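Local structure of lipase (Acinetobacter baumannii, 4OPM) at residues V94-V105 with I125-E136. The protein is a putative lipase of the alpha/beta hydrolase fold, which probably hydrolyses the ester bonds of triacylglycerols. Numbering follows the deposited sequence. Where two conformers were deposited one is given.
Sequences VPNLAEKLRRFV and IALLYAGQYPFE
Arg102 lies over one face of the Tyr133 ring and along the edge of Tyr129, and its polar end gives the one direct hydrogen bond across the contact: Arg102 NH1 donates to Tyr129 OH at 3.0 Å, with an N-H...O angle of 152° and the hydroxyl tilted slightly from the guanidinium plane. With CG anti to the backbone N (chi1 176°), Arg102 CG stands 3.7 Å from the Tyr133 ring centroid in a CH-pi contact; the bend at chi2 then turns Arg102 CD toward Tyr129 OH, 3.4 Å away. Gln132 CB backs the opposite Tyr133 face, and Tyr133 CD2 sits over the Tyr129 ring. In the Glu136 conformer given, Arg102 NH2 makes a long salt bridge to Glu136 OE1 (3.6 Å), with Glu136 CG off centre over one guanidinium face.

One water donates to Pro95 O and accepts from Gln132 NE2; a second lies in the Tyr133 ring plane, 2.7 Å from Tyr133 OH, and accepts from Arg103 NH1. That nitrogen also salt-bridges Glu99 OE2, while Glu99 OE1 takes a salt-bridging bond from Lys100 NZ, which also donates to Asn96 OD1.

Deeper in, Ile125 is a knob among Val94, Leu97, Ala98 and Leu101, touching the probable nucleophile elbow, and Tyr129 another among Ala98, Leu101, Arg102 and Val105. The short helical axes cross at -63°. The chemistry thus grades from an apolar interior to a charged, hydrated outer side, Arg102 spanning both, though its carboxylate pairing remains doubtful.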
loop_
_atom_site.group_PDB
_atom_site.type_symbol
_atom_site.label_atom_id
_atom_site.label_comp_id
_atom_site.label_asym_id
_atom_site.label_seq_id
_atom_site.Cartn_x
_atom_site.Cartn_y
_atom_site.Cartn_z
ATOM N N VAL A 94 8.779 -10.352 2.039
ATOM C CA VAL A 94 7.586 -10.174 1.192
ATOM C C VAL A 94 6.827 -11.537 1.069
ATOM O O VAL A 94 5.619 -11.530 1.307
ATOM C CB VAL A 94 7.920 -9.525 -0.180
ATOM C CG1 VAL A 94 6.715 -9.529 -1.127
ATOM C CG2 VAL A 94 8.425 -8.102 0.024
ATOM N N PRO A 95 7.488 -12.705 0.806
ATOM C CA PRO A 95 6.743 -13.981 0.785
ATOM C C PRO A 95 5.968 -14.250 2.084
ATOM O O PRO A 95 4.829 -14.711 2.007
ATOM C CB PRO A 95 7.849 -15.035 0.578
ATOM C CG PRO A 95 8.920 -14.298 -0.157
ATOM C CD PRO A 95 8.914 -12.929 0.465
ATOM N N ASN A 96 6.561 -13.957 3.265
ATOM C CA ASN A 96 5.867 -14.185 4.544
ATOM C C ASN A 96 4.734 -13.172 4.741
ATOM O O ASN A 96 3.673 -13.538 5.243
ATOM C CB ASN A 96 6.813 -14.166 5.751
ATOM C CG ASN A 96 6.162 -14.751 6.981
ATOM O OD1 ASN A 96 5.510 -15.794 6.911
ATOM N ND2 ASN A 96 6.252 -14.061 8.126
ATOM N N LEU A 97 4.928 -11.921 4.310
ATOM C CA LEU A 97 3.864 -10.918 4.418
ATOM C C LEU A 97 2.654 -11.340 3.564
ATOM O O LEU A 97 1.530 -11.280 4.050
ATOM C CB LEU A 97 4.373 -9.509 4.026
ATOM C CG LEU A 97 5.472 -8.918 4.923
ATOM C CD1 LEU A 97 5.992 -7.606 4.358
ATOM C CD2 LEU A 97 5.001 -8.728 6.364
ATOM N N ALA A 98 2.892 -11.846 2.331
ATOM C CA ALA A 98 1.805 -12.284 1.443
ATOM C C ALA A 98 1.056 -13.507 2.023
ATOM O O ALA A 98 -0.184 -13.525 2.033
ATOM C CB ALA A 98 2.351 -12.601 0.062
ATOM N N GLU A 99 1.805 -14.500 2.536
ATOM C CA GLU A 99 1.208 -15.703 3.113
ATOM C C GLU A 99 0.438 -15.339 4.393
ATOM O O GLU A 99 -0.664 -15.837 4.576
ATOM C CB GLU A 99 2.271 -16.778 3.386
ATOM C CG GLU A 99 1.680 -18.103 3.857
ATOM C CD GLU A 99 1.506 -18.263 5.357
ATOM O OE1 GLU A 99 2.200 -17.553 6.119
ATOM O OE2 GLU A 99 0.676 -19.103 5.774
ATOM N N LYS A 100 1.006 -14.478 5.270
ATOM C CA LYS A 100 0.318 -14.107 6.518
ATOM C C LYS A 100 -0.907 -13.229 6.211
ATOM O O LYS A 100 -1.923 -13.340 6.900
ATOM C CB LYS A 100 1.265 -13.443 7.526
ATOM C CG LYS A 100 2.331 -14.395 8.086
ATOM C CD LYS A 100 1.720 -15.605 8.842
ATOM C CE LYS A 100 2.748 -16.511 9.460
ATOM N NZ LYS A 100 3.534 -17.253 8.419
ATOM N N LEU A 101 -0.849 -12.417 5.137
ATOM C CA LEU A 101 -2.003 -11.631 4.723
ATOM C C LEU A 101 -3.121 -12.590 4.268
ATOM O O LEU A 101 -4.270 -12.372 4.625
ATOM C CB LEU A 101 -1.628 -10.637 3.617
ATOM C CG LEU A 101 -2.749 -9.746 3.108
ATOM C CD1 LEU A 101 -3.208 -8.750 4.175
ATOM C CD2 LEU A 101 -2.318 -9.021 1.841
ATOM N N ARG A 102 -2.774 -13.683 3.550
ATOM C CA ARG A 102 -3.778 -14.685 3.161
ATOM C C ARG A 102 -4.433 -15.307 4.420
ATOM O O ARG A 102 -5.659 -15.463 4.459
ATOM C CB ARG A 102 -3.164 -15.778 2.269
ATOM C CG ARG A 102 -4.129 -16.912 1.893
ATOM C CD ARG A 102 -5.274 -16.445 1.008
ATOM N NE ARG A 102 -6.299 -17.479 0.877
ATOM C CZ ARG A 102 -7.581 -17.243 0.627
ATOM N NH1 ARG A 102 -8.017 -15.995 0.480
ATOM N NH2 ARG A 102 -8.438 -18.247 0.521
ATOM N N ARG A 103 -3.626 -15.643 5.448
ATOM C CA ARG A 103 -4.145 -16.217 6.703
ATOM C C ARG A 103 -5.124 -15.228 7.366
ATOM O O ARG A 103 -6.164 -15.648 7.889
ATOM C CB ARG A 103 -3.015 -16.595 7.683
ATOM C CG ARG A 103 -2.016 -17.640 7.164
ATOM C CD ARG A 103 -2.553 -19.068 7.114
ATOM N NE ARG A 103 -3.391 -19.333 5.936
ATOM C CZ ARG A 103 -2.937 -19.663 4.729
ATOM N NH1 ARG A 103 -1.631 -19.750 4.501
ATOM N NH2 ARG A 103 -3.785 -19.895 3.736
ATOM N N PHE A 104 -4.796 -13.920 7.306
ATOM C CA PHE A 104 -5.648 -12.858 7.828
ATOM C C PHE A 104 -6.980 -12.806 7.054
ATOM O O PHE A 104 -8.026 -12.748 7.683
ATOM C CB PHE A 104 -4.937 -11.488 7.772
ATOM C CG PHE A 104 -5.884 -10.323 7.969
ATOM C CD1 PHE A 104 -6.348 -9.989 9.237
ATOM C CD2 PHE A 104 -6.345 -9.584 6.879
ATOM C CE1 PHE A 104 -7.252 -8.936 9.417
ATOM C CE2 PHE A 104 -7.240 -8.519 7.059
ATOM C CZ PHE A 104 -7.697 -8.210 8.325
ATOM N N VAL A 105 -6.939 -12.833 5.705
ATOM C CA VAL A 105 -8.138 -12.805 4.837
ATOM C C VAL A 105 -9.061 -13.998 5.200
ATOM O O VAL A 105 -10.280 -13.830 5.321
ATOM C CB VAL A 105 -7.758 -12.796 3.331
ATOM C CG1 VAL A 105 -8.958 -13.116 2.437
ATOM C CG2 VAL A 105 -7.133 -11.456 2.934
ATOM N N ILE A 125 3.262 -7.022 -2.724
ATOM C CA ILE A 125 2.528 -8.014 -1.937
ATOM C C ILE A 125 1.256 -8.422 -2.699
ATOM O O ILE A 125 0.976 -9.620 -2.803
ATOM C CB ILE A 125 2.220 -7.466 -0.505
ATOM C CG1 ILE A 125 3.546 -7.265 0.303
ATOM C CG2 ILE A 125 1.252 -8.401 0.242
ATOM C CD1 ILE A 125 3.429 -6.374 1.593
ATOM N N ALA A 126 0.520 -7.429 -3.271
ATOM C CA ALA A 126 -0.700 -7.700 -4.040
ATOM C C ALA A 126 -0.400 -8.625 -5.240
ATOM O O ALA A 126 -1.153 -9.568 -5.478
ATOM C CB ALA A 126 -1.346 -6.396 -4.502
ATOM N N LEU A 127 0.732 -8.390 -5.938
ATOM C CA LEU A 127 1.189 -9.196 -7.079
ATOM C C LEU A 127 1.469 -10.642 -6.656
ATOM O O LEU A 127 1.005 -11.579 -7.311
ATOM C CB LEU A 127 2.446 -8.571 -7.724
ATOM C CG LEU A 127 2.178 -7.364 -8.655
ATOM C CD1 LEU A 127 3.440 -6.525 -8.862
ATOM C CD2 LEU A 127 1.610 -7.802 -9.992
ATOM N N LEU A 128 2.187 -10.827 -5.537
ATOM C CA LEU A 128 2.494 -12.168 -5.034
ATOM C C LEU A 128 1.202 -12.891 -4.626
ATOM O O LEU A 128 1.023 -14.064 -4.950
ATOM C CB LEU A 128 3.486 -12.088 -3.867
ATOM C CG LEU A 128 4.300 -13.343 -3.556
ATOM C CD1 LEU A 128 5.014 -13.889 -4.819
ATOM C CD2 LEU A 128 5.311 -13.059 -2.464
ATOM N N TYR A 129 0.286 -12.169 -3.973
ATOM C CA TYR A 129 -1.009 -12.695 -3.564
ATOM C C TYR A 129 -1.823 -13.153 -4.791
ATOM O O TYR A 129 -2.326 -14.278 -4.792
ATOM C CB TYR A 129 -1.788 -11.622 -2.770
ATOM C CG TYR A 129 -3.024 -12.158 -2.083
ATOM C CD1 TYR A 129 -4.201 -12.384 -2.795
ATOM C CD2 TYR A 129 -3.038 -12.380 -0.709
ATOM C CE1 TYR A 129 -5.353 -12.848 -2.161
ATOM C CE2 TYR A 129 -4.185 -12.836 -0.062
ATOM C CZ TYR A 129 -5.344 -13.062 -0.791
ATOM O OH TYR A 129 -6.474 -13.529 -0.167
ATOM N N ALA A 130 -1.901 -12.301 -5.844
ATOM C CA ALA A 130 -2.644 -12.582 -7.077
ATOM C C ALA A 130 -2.096 -13.803 -7.815
ATOM O O ALA A 130 -2.875 -14.557 -8.410
ATOM C CB ALA A 130 -2.610 -11.383 -7.993
ATOM N N GLY A 131 -0.778 -13.986 -7.758
ATOM C CA GLY A 131 -0.098 -15.113 -8.382
ATOM C C GLY A 131 -0.286 -16.409 -7.617
ATOM O O GLY A 131 -0.488 -17.461 -8.227
ATOM N N GLN A 132 -0.219 -16.349 -6.273
ATOM C CA GLN A 132 -0.341 -17.532 -5.419
ATOM C C GLN A 132 -1.802 -17.940 -5.205
ATOM O O GLN A 132 -2.073 -19.127 -5.062
ATOM C CB GLN A 132 0.341 -17.303 -4.057
ATOM C CG GLN A 132 1.873 -17.185 -4.131
ATOM C CD GLN A 132 2.534 -16.718 -2.847
ATOM O OE1 GLN A 132 1.929 -16.062 -1.989
ATOM N NE2 GLN A 132 3.821 -17.006 -2.707
ATOM N N TYR A 133 -2.743 -16.969 -5.188
ATOM C CA TYR A 133 -4.167 -17.223 -4.939
ATOM C C TYR A 133 -5.032 -16.615 -6.094
ATOM O O TYR A 133 -5.829 -15.703 -5.848
ATOM C CB TYR A 133 -4.539 -16.646 -3.540
ATOM C CG TYR A 133 -3.536 -16.995 -2.450
ATOM C CD1 TYR A 133 -3.463 -18.284 -1.924
ATOM C CD2 TYR A 133 -2.638 -16.045 -1.970
ATOM C CE1 TYR A 133 -2.518 -18.619 -0.946
ATOM C CE2 TYR A 133 -1.702 -16.363 -0.979
ATOM C CZ TYR A 133 -1.641 -17.653 -0.474
ATOM O OH TYR A 133 -0.722 -17.967 0.512
ATOM N N PRO A 134 -4.897 -17.117 -7.358
ATOM C CA PRO A 134 -5.628 -16.500 -8.486
ATOM C C PRO A 134 -7.147 -16.578 -8.412
ATOM O O PRO A 134 -7.811 -15.621 -8.810
ATOM C CB PRO A 134 -5.120 -17.275 -9.708
ATOM C CG PRO A 134 -4.612 -18.570 -9.155
ATOM C CD PRO A 134 -4.011 -18.201 -7.842
ATOM N N PHE A 135 -7.699 -17.691 -7.910
ATOM C CA PHE A 135 -9.151 -17.849 -7.821
ATOM C C PHE A 135 -9.744 -16.999 -6.693
ATOM O O PHE A 135 -10.971 -16.855 -6.631
ATOM C CB PHE A 135 -9.528 -19.330 -7.639
ATOM C CG PHE A 135 -9.144 -20.195 -8.818
ATOM C CD1 PHE A 135 -9.825 -20.096 -10.028
ATOM C CD2 PHE A 135 -8.101 -21.109 -8.720
ATOM C CE1 PHE A 135 -9.462 -20.891 -11.121
ATOM C CE2 PHE A 135 -7.743 -21.908 -9.811
ATOM C CZ PHE A 135 -8.424 -21.792 -11.005
ATOM N N GLU A 136 -8.876 -16.444 -5.818
ATOM C CA GLU A 136 -9.257 -15.603 -4.678
ATOM C C GLU A 136 -9.086 -14.111 -4.994
ATOM O O GLU A 136 -9.375 -13.261 -4.146
ATOM C CB GLU A 136 -8.411 -15.965 -3.436
ATOM C CG GLU A 136 -8.487 -17.421 -2.991
ATOM C CD GLU A 136 -9.868 -17.979 -2.700
ATOM O OE1 GLU A 136 -10.697 -17.258 -2.098
ATOM O OE2 GLU A 136 -10.112 -19.152 -3.065
HETATM O O HOH W 1 4.363 -16.581 0.215
HETATM O O HOH W 2 -0.929 -20.428 1.636
#